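Local structure of aminoglycoside acetyltransferase meta-AAC0020 (5F48) at residues Glu14-Asn19 / Val59-Leu64; Ala33-Lys38 / Ile89-Val94. The protein probably transfers the acetyl group of acetyl-coenzyme A to an amino group of aminoglycoside antibiotics, as a member of the GNAT acetyltransferase family. All coordinates share one frame; numbering follows the deposited sequence.

How the contacts relate
Both contacts meet the same mixed sheet, and their centres lie about 16 Å apart. Contact 1 joins strand 11-15, at one edge of the sheet, to strand 57-64 by backbone hydrogen bonds. Contact 2 sets the end of helix 21-34 against strand 86-94, with no hydrogen bond between its segments. Helix 21-34 follows strand 11-15 in the chain, and in contact 1 its residues Phe24 and Leu27 touch side chains of the sheet. Both contacts are largely buried. Contact 1 has an exposed edge at Arg15 and a magnesium ion at Glu14. Contact 2 lines the coenzyme A site and reaches the second subunit.

Contact 1: residues Glu14-Asn19 / Val59-Leu64; sequences ERLAEN and VFVALL. With MG (magnesium ion), chain H.
Residues 14-15 and 60-61 pair as antiparallel strands, joining edge strand 11-15 to strand 57-64 of the GNAT sheet. Glu14 and Val61 form a hydrogen-bonded pair, with Glu14 N to Val61 O at 3.0 Å and Val61 N to Glu14 O at 2.8 Å. Arg15 and Phe60 are the non-hydrogen-bonded pair beside it. Leu16 N continues the pattern to Val59 O at 2.8 Å. Beyond this bond the segments part, and water 2 bridges Leu16 O and Val59 N.

Arg15 lies obliquely over the Phe60 ring. Its CG sits above one face, offset toward the rim, and CB comes within 3.8 Å of CE2 of Phe60. The aliphatic part of the chain makes this contact. The guanidinium plane is turned 70° from the ring. Phe114 of helix 103-117 meets the same ring.

Leu16, Val59 and Val61 pack together on the other face of the sheet. Leu16 and Val59 touch helix 21-34, while Val61 touches Ile68 of strand 67-77. The two methyls of Leu16 divide the work: CD1 is 3.7 Å from Val59 CG1, and CD2 meets both methyls of Val61. Phe24 touches Leu16 and Val59.

Glu14 also points to this face. Its CG is anti to the backbone N (chi1 170°) and the chain runs on extended, which carries the carboxylate out to the metal. OE1 makes a salt bridge with Lys23 and lies beside Leu63 CD1. Asp20 and waters 1, 3 and 4 are further ligands of the magnesium ion. Water 1 also donates to Arg15 O, and Glu14 OE2 binds the metal at 2.2 Å.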
ATOM      1  N   GLU B  14       9.703 -17.885  -9.513  1.00 24.56           N
ATOM      2  CA  GLU B  14      10.735 -17.762  -8.474  1.00 25.60           C
ATOM      3  C   GLU B  14      10.465 -16.530  -7.600  1.00 23.75           C
ATOM      4  O   GLU B  14      10.246 -15.444  -8.103  1.00 22.80           O
ATOM      5  CB  GLU B  14      12.131 -17.670  -9.107  1.00 26.23           C
ATOM      6  CG  GLU B  14      13.261 -17.299  -8.141  1.00 28.59           C
ATOM      7  CD  GLU B  14      14.624 -17.295  -8.810  1.00 32.52           C
ATOM      8  OE1 GLU B  14      14.709 -17.732  -9.979  1.00 34.32           O
ATOM      9  OE2 GLU B  14      15.616 -16.863  -8.178  1.00 33.44           O
ATOM     10  N   ARG B  15      10.451 -16.716  -6.288  1.00 21.14           N
ATOM     11  CA  ARG B  15      10.382 -15.591  -5.367  1.00 20.17           C
ATOM     12  C   ARG B  15      11.806 -15.130  -5.144  1.00 19.90           C
ATOM     13  O   ARG B  15      12.646 -15.937  -4.750  1.00 26.73           O
ATOM     14  CB  ARG B  15       9.733 -15.999  -4.042  1.00 25.28           C
ATOM     15  CG  ARG B  15       9.930 -14.977  -2.917  1.00 21.04           C
ATOM     16  CD  ARG B  15       9.089 -15.342  -1.717  1.00 22.56           C
ATOM     17  NE  ARG B  15       9.337 -16.692  -1.213  1.00 24.94           N
ATOM     18  CZ  ARG B  15      10.306 -17.009  -0.359  1.00 28.73           C
ATOM     19  NH1 ARG B  15      11.153 -16.075   0.058  1.00 27.58           N
ATOM     20  NH2 ARG B  15      10.431 -18.260   0.078  1.00 27.63           N
ATOM     21  N   LEU B  16      12.096 -13.866  -5.423  1.00 18.70           N
ATOM     22  CA  LEU B  16      13.474 -13.395  -5.347  1.00 20.94           C
ATOM     23  C   LEU B  16      13.931 -13.324  -3.902  1.00 22.61           C
ATOM     24  O   LEU B  16      13.138 -13.026  -3.003  1.00 22.44           O
ATOM     25  CB  LEU B  16      13.632 -12.032  -6.019  1.00 20.52           C
ATOM     26  CG  LEU B  16      13.311 -11.925  -7.514  1.00 19.78           C
ATOM     27  CD1 LEU B  16      13.716 -10.534  -8.037  1.00 20.53           C
ATOM     28  CD2 LEU B  16      14.007 -13.035  -8.295  1.00 18.08           C
ATOM     29  N   ALA B  17      15.208 -13.640  -3.704  1.00 22.92           N
ATOM     30  CA  ALA B  17      15.890 -13.558  -2.417  1.00 24.55           C
ATOM     31  C   ALA B  17      16.943 -12.441  -2.469  1.00 26.69           C
ATOM     32  O   ALA B  17      17.051 -11.736  -3.465  1.00 25.27           O
ATOM     33  CB  ALA B  17      16.539 -14.886  -2.075  1.00 24.59           C
ATOM     34  N   GLU B  18      17.735 -12.295  -1.412  1.00 27.75           N
ATOM     35  CA  GLU B  18      18.600 -11.118  -1.294  1.00 28.30           C
ATOM     36  C   GLU B  18      19.848 -11.198  -2.176  1.00 28.72           C
ATOM     37  O   GLU B  18      20.507 -10.190  -2.409  1.00 28.17           O
ATOM     38  CB  GLU B  18      18.986 -10.892   0.185  1.00 30.95           C
ATOM     39  CG  GLU B  18      17.762 -10.564   1.056  1.00 31.35           C
ATOM     40  CD  GLU B  18      18.077 -10.144   2.495  1.00 35.21           C
ATOM     41  OE1 GLU B  18      19.268  -9.956   2.852  1.00 35.92           O
ATOM     42  OE2 GLU B  18      17.102  -9.999   3.274  1.00 36.77           O
ATOM     43  N   ASN B  19      20.171 -12.391  -2.675  1.00 26.68           N
ATOM     44  CA  ASN B  19      21.256 -12.517  -3.643  1.00 27.87           C
ATOM     45  C   ASN B  19      20.735 -12.556  -5.082  1.00 28.41           C
ATOM     46  O   ASN B  19      21.396 -13.098  -5.952  1.00 30.11           O
ATOM     47  CB  ASN B  19      22.094 -13.771  -3.377  1.00 39.33           C
ATOM     48  CG  ASN B  19      21.307 -15.058  -3.588  1.00 29.76           C
ATOM     49  OD1 ASN B  19      20.093 -15.090  -3.433  1.00 27.91           O
ATOM     50  ND2 ASN B  19      22.010 -16.130  -3.922  1.00 34.64           N
ATOM     51  N   VAL B  59       9.174 -10.015  -4.277  1.00 18.49           N
ATOM     52  CA  VAL B  59       9.140 -10.014  -5.729  1.00 19.02           C
ATOM     53  C   VAL B  59       9.048 -11.445  -6.243  1.00 19.89           C
ATOM     54  O   VAL B  59       9.785 -12.322  -5.794  1.00 20.49           O
ATOM     55  CB  VAL B  59      10.397  -9.366  -6.318  1.00 19.25           C
ATOM     56  CG1 VAL B  59      10.238  -9.154  -7.801  1.00 20.24           C
ATOM     57  CG2 VAL B  59      10.699  -8.051  -5.619  1.00 19.19           C
ATOM     58  N   PHE B  60       8.141 -11.674  -7.187  1.00 18.99           N
ATOM     59  CA  PHE B  60       8.031 -12.961  -7.861  1.00 19.61           C
ATOM     60  C   PHE B  60       8.342 -12.740  -9.349  1.00 20.33           C
ATOM     61  O   PHE B  60       7.913 -11.750  -9.918  1.00 19.48           O
ATOM     62  CB  PHE B  60       6.631 -13.552  -7.669  1.00 20.35           C
ATOM     63  CG  PHE B  60       6.271 -13.827  -6.223  1.00 23.82           C
ATOM     64  CD1 PHE B  60       5.869 -12.792  -5.379  1.00 24.14           C
ATOM     65  CD2 PHE B  60       6.328 -15.123  -5.714  1.00 25.76           C
ATOM     66  CE1 PHE B  60       5.543 -13.031  -4.046  1.00 25.46           C
ATOM     67  CE2 PHE B  60       5.993 -15.379  -4.377  1.00 26.65           C
ATOM     68  CZ  PHE B  60       5.594 -14.331  -3.543  1.00 26.58           C
ATOM     69  N   VAL B  61       9.101 -13.636  -9.972  1.00 21.20           N
ATOM     70  CA  VAL B  61       9.399 -13.500 -11.389  1.00 18.88           C
ATOM     71  C   VAL B  61       9.014 -14.766 -12.142  1.00 21.64           C
ATOM     72  O   VAL B  61       8.950 -15.846 -11.576  1.00 23.68           O
ATOM     73  CB  VAL B  61      10.901 -13.208 -11.647  1.00 22.65           C
ATOM     74  CG1 VAL B  61      11.317 -11.905 -11.005  1.00 21.70           C
ATOM     75  CG2 VAL B  61      11.781 -14.376 -11.168  1.00 23.88           C
ATOM     76  N   ALA B  62       8.749 -14.621 -13.431  1.00 19.66           N
ATOM     77  CA  ALA B  62       8.402 -15.751 -14.250  1.00 21.51           C
ATOM     78  C   ALA B  62       9.577 -15.996 -15.185  1.00 25.76           C
ATOM     79  O   ALA B  62      10.098 -15.065 -15.799  1.00 24.42           O
ATOM     80  CB  ALA B  62       7.139 -15.492 -15.014  1.00 22.38           C
ATOM     81  N   LEU B  63      10.012 -17.238 -15.267  1.00 23.93           N
ATOM     82  CA  LEU B  63      11.224 -17.541 -16.003  1.00 26.51           C
ATOM     83  C   LEU B  63      11.001 -18.582 -17.080  1.00 30.14           C
ATOM     84  O   LEU B  63      10.390 -19.626 -16.858  1.00 31.11           O
ATOM     85  CB  LEU B  63      12.322 -18.026 -15.053  1.00 27.36           C
ATOM     86  CG  LEU B  63      13.051 -16.981 -14.216  1.00 26.39           C
ATOM     87  CD1 LEU B  63      13.702 -17.670 -13.060  1.00 28.26           C
ATOM     88  CD2 LEU B  63      14.090 -16.256 -15.039  1.00 25.90           C
ATOM     89  N   LEU B  64      11.520 -18.274 -18.257  1.00 32.93           N
ATOM     90  CA  LEU B  64      11.636 -19.239 -19.327  1.00 37.99           C
ATOM     91  C   LEU B  64      13.121 -19.485 -19.502  1.00 41.12           C
ATOM     92  O   LEU B  64      13.836 -18.619 -20.010  1.00 40.85           O
ATOM     93  CB  LEU B  64      10.994 -18.723 -20.607  1.00 39.72           C
ATOM     94  CG  LEU B  64       9.547 -19.129 -20.854  1.00 42.18           C
ATOM     95  CD1 LEU B  64       9.104 -18.659 -22.251  1.00 43.32           C
ATOM     96  CD2 LEU B  64       9.418 -20.642 -20.737  1.00 45.10           C
TER
HETATM   97 MG    MG H 204      17.132 -16.805  -6.647  1.00 11.90          MG
HETATM   98  O   HOH W   1      15.487 -17.167  -5.284  1.00 30.75           O
HETATM   99  O   HOH W   2      11.724 -10.687  -3.126  1.00 26.22           O
HETATM  100  O   HOH W   3      16.942 -18.895  -6.624  1.00 30.56           O
HETATM  101  O   HOH W   4      18.515 -17.550  -8.158  1.00 28.83           O

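Contact 2: residues Ala33-Lys38 / Ile89-Val94; sequences AVFEMK and IYDLAV. With COA (coenzyme A), chain G.
The end of helix 21-34 packs on strand 86-94, with Val34 and Ala93 nearest at 6.7 Å between CA atoms. The helix closes in a Schellman motif, in which Glu36 has positive phi and its N bonds to Ala33 O.

Val34 CG1 lies 3.9 Å from Ala93 CB and also touches coenzyme A C6P. Its CG2 rests near Val94 O. The Phe35 ring reaches the strand with its far end. CZ is 3.9 Å from Ala93 CB, and Leu92 O lies at the ring edge. CE2 approaches Asp91 OD1, with ring and carboxylate planes 40° apart. On the coenzyme side, CE1 meets C6P at 3.9 Å. Replacing Phe35 with an alanine would probably open a gap between Asp91, Ala93 and the pantetheine arm.

The strand holds that arm by its backbone, as is characteristic of GNAT enzymes. Coenzyme A N4P donates to Leu92 O at 2.7 Å, and Val94 N donates to O9P at 2.9 Å. Asp91 OD2 accepts hydrogen bonds from Tyr80 and Tyr81 of the second subunit. The chemistry implies a divided task: polar backbone atoms fix the arm, while Val34 and Phe35 give it an apolar wall.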
ATOM      1  N   ALA B  33       9.845  -1.548 -20.125  1.00 24.73           N
ATOM      2  CA  ALA B  33       9.407  -1.884 -21.479  1.00 26.84           C
ATOM      3  C   ALA B  33       7.885  -1.980 -21.568  1.00 26.16           C
ATOM      4  O   ALA B  33       7.256  -1.329 -22.402  1.00 28.31           O
ATOM      5  CB  ALA B  33      10.039  -3.191 -21.930  1.00 26.93           C
ATOM      6  N   VAL B  34       7.300  -2.785 -20.689  1.00 23.64           N
ATOM      7  CA  VAL B  34       5.881  -3.100 -20.780  1.00 24.22           C
ATOM      8  C   VAL B  34       5.050  -1.863 -20.497  1.00 25.16           C
ATOM      9  O   VAL B  34       4.068  -1.603 -21.182  1.00 26.94           O
ATOM     10  CB  VAL B  34       5.511  -4.249 -19.829  1.00 23.54           C
ATOM     11  CG1 VAL B  34       4.008  -4.531 -19.850  1.00 25.29           C
ATOM     12  CG2 VAL B  34       6.278  -5.495 -20.246  1.00 22.50           C
ATOM     13  N   PHE B  35       5.473  -1.075 -19.518  1.00 25.20           N
ATOM     14  CA  PHE B  35       4.756   0.145 -19.180  1.00 27.04           C
ATOM     15  C   PHE B  35       5.180   1.295 -20.099  1.00 29.48           C
ATOM     16  O   PHE B  35       4.642   2.392 -19.996  1.00 31.77           O
ATOM     17  CB  PHE B  35       4.996   0.511 -17.710  1.00 25.63           C
ATOM     18  CG  PHE B  35       4.537  -0.538 -16.738  1.00 25.63           C
ATOM     19  CD1 PHE B  35       3.356  -1.230 -16.951  1.00 27.98           C
ATOM     20  CD2 PHE B  35       5.290  -0.844 -15.612  1.00 25.26           C
ATOM     21  CE1 PHE B  35       2.925  -2.201 -16.050  1.00 27.81           C
ATOM     22  CE2 PHE B  35       4.871  -1.824 -14.719  1.00 24.79           C
ATOM     23  CZ  PHE B  35       3.686  -2.501 -14.942  1.00 25.68           C
ATOM     24  N   GLU B  36       6.134   1.030 -20.993  1.00 30.21           N
ATOM     25  CA  GLU B  36       6.636   2.022 -21.944  1.00 31.82           C
ATOM     26  C   GLU B  36       7.078   3.329 -21.269  1.00 32.09           C
ATOM     27  O   GLU B  36       6.751   4.430 -21.723  1.00 33.76           O
ATOM     28  CB  GLU B  36       5.576   2.292 -23.013  1.00 36.61           C
ATOM     29  CG  GLU B  36       5.347   1.097 -23.916  1.00 38.58           C
ATOM     30  CD  GLU B  36       4.208   1.293 -24.885  1.00 44.05           C
ATOM     31  OE1 GLU B  36       3.699   2.425 -24.992  1.00 47.60           O
ATOM     32  OE2 GLU B  36       3.808   0.305 -25.528  1.00 45.04           O
ATOM     33  N   MET B  37       7.844   3.196 -20.192  1.00 30.39           N
ATOM     34  CA  MET B  37       8.290   4.353 -19.418  1.00 32.24           C
ATOM     35  C   MET B  37       9.301   5.180 -20.206  1.00 35.21           C
ATOM     36  O   MET B  37      10.170   4.632 -20.872  1.00 36.21           O
ATOM     37  CB  MET B  37       8.894   3.892 -18.089  1.00 31.03           C
ATOM     38  CG  MET B  37       7.968   2.975 -17.289  1.00 30.59           C
ATOM     39  SD  MET B  37       8.685   2.355 -15.741  1.00 30.54           S
ATOM     40  CE  MET B  37       8.931   3.915 -14.887  1.00 29.64           C
ATOM     41  N   LYS B  38       9.184   6.499 -20.135  1.00 37.53           N
ATOM     42  CA  LYS B  38      10.108   7.364 -20.853  1.00 41.55           C
ATOM     43  C   LYS B  38      11.134   8.004 -19.914  1.00 42.29           C
ATOM     44  O   LYS B  38      10.818   8.370 -18.782  1.00 41.17           O
ATOM     45  CB  LYS B  38       9.341   8.450 -21.621  1.00 45.20           C
ATOM     46  CG  LYS B  38       8.332   7.904 -22.630  1.00 44.69           C
ATOM     47  CD  LYS B  38       7.985   8.941 -23.675  1.00 48.99           C
ATOM     48  CE  LYS B  38       7.107   8.337 -24.766  1.00 49.75           C
ATOM     49  NZ  LYS B  38       7.075   9.201 -25.961  1.00 53.89           N
ATOM     50  N   ILE B  89      -0.077  -6.105  -3.844  1.00 19.63           N
ATOM     51  CA  ILE B  89       0.583  -6.257  -5.138  1.00 19.73           C
ATOM     52  C   ILE B  89       0.624  -4.912  -5.820  1.00 20.14           C
ATOM     53  O   ILE B  89      -0.421  -4.315  -6.085  1.00 20.70           O
ATOM     54  CB  ILE B  89      -0.165  -7.258  -6.040  1.00 19.78           C
ATOM     55  CG1 ILE B  89      -0.207  -8.640  -5.385  1.00 19.04           C
ATOM     56  CG2 ILE B  89       0.450  -7.285  -7.462  1.00 20.71           C
ATOM     57  CD1 ILE B  89      -1.098  -9.662  -6.130  1.00 19.95           C
ATOM     58  N   TYR B  90       1.823  -4.420  -6.096  1.00 20.48           N
ATOM     59  CA  TYR B  90       1.975  -3.071  -6.602  1.00 22.90           C
ATOM     60  C   TYR B  90       2.063  -3.063  -8.129  1.00 25.29           C
ATOM     61  O   TYR B  90       1.286  -2.382  -8.794  1.00 26.22           O
ATOM     62  CB  TYR B  90       3.205  -2.417  -5.982  1.00 26.12           C
ATOM     63  CG  TYR B  90       3.333  -0.951  -6.292  1.00 30.49           C
ATOM     64  CD1 TYR B  90       2.558  -0.004  -5.629  1.00 33.22           C
ATOM     65  CD2 TYR B  90       4.218  -0.512  -7.258  1.00 32.73           C
ATOM     66  CE1 TYR B  90       2.671   1.328  -5.925  1.00 36.36           C
ATOM     67  CE2 TYR B  90       4.333   0.806  -7.563  1.00 37.64           C
ATOM     68  CZ  TYR B  90       3.564   1.730  -6.892  1.00 39.15           C
ATOM     69  OH  TYR B  90       3.703   3.055  -7.212  1.00 43.82           O
ATOM     70  N   ASP B  91       3.004  -3.825  -8.677  1.00 21.75           N
ATOM     71  CA  ASP B  91       3.171  -3.901 -10.125  1.00 21.90           C
ATOM     72  C   ASP B  91       3.069  -5.345 -10.569  1.00 20.94           C
ATOM     73  O   ASP B  91       3.561  -6.232  -9.876  1.00 16.78           O
ATOM     74  CB  ASP B  91       4.527  -3.333 -10.557  1.00 23.67           C
ATOM     75  CG  ASP B  91       4.483  -1.846 -10.862  1.00 27.31           C
ATOM     76  OD1 ASP B  91       3.415  -1.346 -11.283  1.00 28.61           O
ATOM     77  OD2 ASP B  91       5.533  -1.185 -10.697  1.00 27.66           O
ATOM     78  N   LEU B  92       2.441  -5.574 -11.722  1.00 21.24           N
ATOM     79  CA  LEU B  92       2.460  -6.890 -12.381  1.00 19.02           C
ATOM     80  C   LEU B  92       2.553  -6.673 -13.891  1.00 21.24           C
ATOM     81  O   LEU B  92       1.822  -5.859 -14.454  1.00 21.62           O
ATOM     82  CB  LEU B  92       1.215  -7.722 -12.033  1.00 17.20           C
ATOM     83  CG  LEU B  92       0.826  -8.936 -12.910  1.00 17.65           C
ATOM     84  CD1 LEU B  92       1.855 -10.060 -12.865  1.00 17.52           C
ATOM     85  CD2 LEU B  92      -0.536  -9.474 -12.505  1.00 17.56           C
ATOM     86  N   ALA B  93       3.475  -7.375 -14.539  1.00 20.64           N
ATOM     87  CA  ALA B  93       3.626  -7.250 -15.979  1.00 21.12           C
ATOM     88  C   ALA B  93       4.163  -8.548 -16.558  1.00 22.21           C
ATOM     89  O   ALA B  93       4.884  -9.289 -15.871  1.00 23.07           O
ATOM     90  CB  ALA B  93       4.563  -6.090 -16.328  1.00 22.16           C
ATOM     91  N   VAL B  94       3.788  -8.818 -17.808  1.00 20.88           N
ATOM     92  CA  VAL B  94       4.350  -9.919 -18.577  1.00 21.11           C
ATOM     93  C   VAL B  94       4.863  -9.344 -19.894  1.00 24.08           C
ATOM     94  O   VAL B  94       4.183  -8.518 -20.516  1.00 25.51           O
ATOM     95  CB  VAL B  94       3.307 -11.042 -18.827  1.00 20.57           C
ATOM     96  CG1 VAL B  94       3.828 -12.039 -19.819  1.00 21.63           C
ATOM     97  CG2 VAL B  94       2.926 -11.751 -17.500  1.00 18.53           C
TER
HETATM   98  N1A COA G 203      -6.762  -8.258 -23.437  1.00 50.72           N
HETATM   99  C2A COA G 203      -6.963  -8.249 -22.114  1.00 49.64           C
HETATM  100  N3A COA G 203      -7.166  -9.338 -21.378  1.00 48.29           N
HETATM  101  C4A COA G 203      -7.175 -10.512 -22.016  1.00 48.05           C
HETATM  102  C5A COA G 203      -6.970 -10.620 -23.398  1.00 49.16           C
HETATM  103  C6A COA G 203      -6.757  -9.402 -24.107  1.00 49.87           C
HETATM  104  N6A COA G 203      -6.547  -9.427 -25.490  1.00 51.33           N
HETATM  105  N7A COA G 203      -7.030 -11.957 -23.731  1.00 48.12           N
HETATM  106  C8A COA G 203      -7.257 -12.640 -22.603  1.00 47.60           C
HETATM  107  N9A COA G 203      -7.352 -11.765 -21.574  1.00 47.33           N
HETATM  108  C1B COA G 203      -7.557 -12.008 -20.174  1.00 43.61           C
HETATM  109  C2B COA G 203      -8.473 -13.353 -19.916  1.00 37.39           C
HETATM  110  O2B COA G 203      -9.687 -12.903 -19.282  1.00 36.20           O
HETATM  111  C3B COA G 203      -7.769 -14.098 -19.144  1.00 39.17           C
HETATM  112  O3B COA G 203      -8.011 -15.570 -19.281  1.00 40.23           O
HETATM  113  P3B COA G 203      -9.364 -16.266 -19.724  1.00 50.64           P
HETATM  114  O7A COA G 203     -10.529 -15.309 -19.847  1.00 50.92           O
HETATM  115  O8A COA G 203      -9.746 -17.314 -18.712  1.00 50.02           O
HETATM  116  O9A COA G 203      -9.115 -16.912 -21.046  1.00 48.81           O
HETATM  117  C4B COA G 203      -6.279 -13.721 -19.442  1.00 40.30           C
HETATM  118  O4B COA G 203      -6.404 -12.202 -19.667  1.00 40.41           O
HETATM  119  C5B COA G 203      -5.416 -13.905 -18.377  1.00 41.22           C
HETATM  120  O5B COA G 203      -4.473 -14.909 -18.598  1.00 40.57           O
HETATM  121  P1A COA G 203      -2.928 -14.672 -18.593  1.00 24.71           P
HETATM  122  O1A COA G 203      -2.419 -15.372 -19.839  1.00 23.30           O
HETATM  123  O2A COA G 203      -2.303 -15.294 -17.382  1.00 24.53           O
HETATM  124  O3A COA G 203      -2.557 -13.165 -18.746  1.00 25.40           O
HETATM  125  P2A COA G 203      -1.160 -12.493 -18.952  1.00 21.51           P
HETATM  126  O4A COA G 203      -1.149 -11.696 -20.256  1.00 23.00           O
HETATM  127  O5A COA G 203       0.040 -13.429 -18.927  1.00 21.15           O
HETATM  128  O6A COA G 203      -1.085 -11.528 -17.663  1.00 28.44           O
HETATM  129  CBP COA G 203      -0.774  -9.270 -17.714  1.00 27.76           C
HETATM  130  CCP COA G 203      -0.026 -10.589 -17.622  1.00 29.93           C
HETATM  131  CDP COA G 203      -2.264  -9.650 -17.628  1.00 28.29           C
HETATM  132  CEP COA G 203      -0.297  -8.481 -16.514  1.00 28.12           C
HETATM  133  CAP COA G 203      -0.351  -8.721 -19.059  1.00 24.38           C
HETATM  134  OAP COA G 203      -1.291  -8.919 -20.094  1.00 24.29           O
HETATM  135  C9P COA G 203       0.309  -7.360 -19.033  1.00 22.66           C
HETATM  136  O9P COA G 203       1.421  -7.229 -18.557  1.00 22.06           O
HETATM  137  N8P COA G 203      -0.381  -6.247 -19.586  1.00 21.99           N
HETATM  138  C7P COA G 203       0.240  -4.909 -19.623  1.00 23.05           C
HETATM  139  C6P COA G 203       0.581  -4.418 -18.238  1.00 24.65           C
HETATM  140  C5P COA G 203      -0.530  -4.424 -17.207  1.00 26.32           C
HETATM  141  O5P COA G 203      -1.619  -4.009 -17.510  1.00 26.20           O
HETATM  142  N4P COA G 203      -0.294  -4.921 -15.864  1.00 28.48           N
HETATM  143  C3P COA G 203      -1.356  -4.913 -14.861  1.00 28.48           C
HETATM  144  C2P COA G 203      -1.412  -3.534 -14.146  1.00 29.44           C
HETATM  145  S1P COA G 203       0.160  -3.152 -13.316  1.00 52.16           S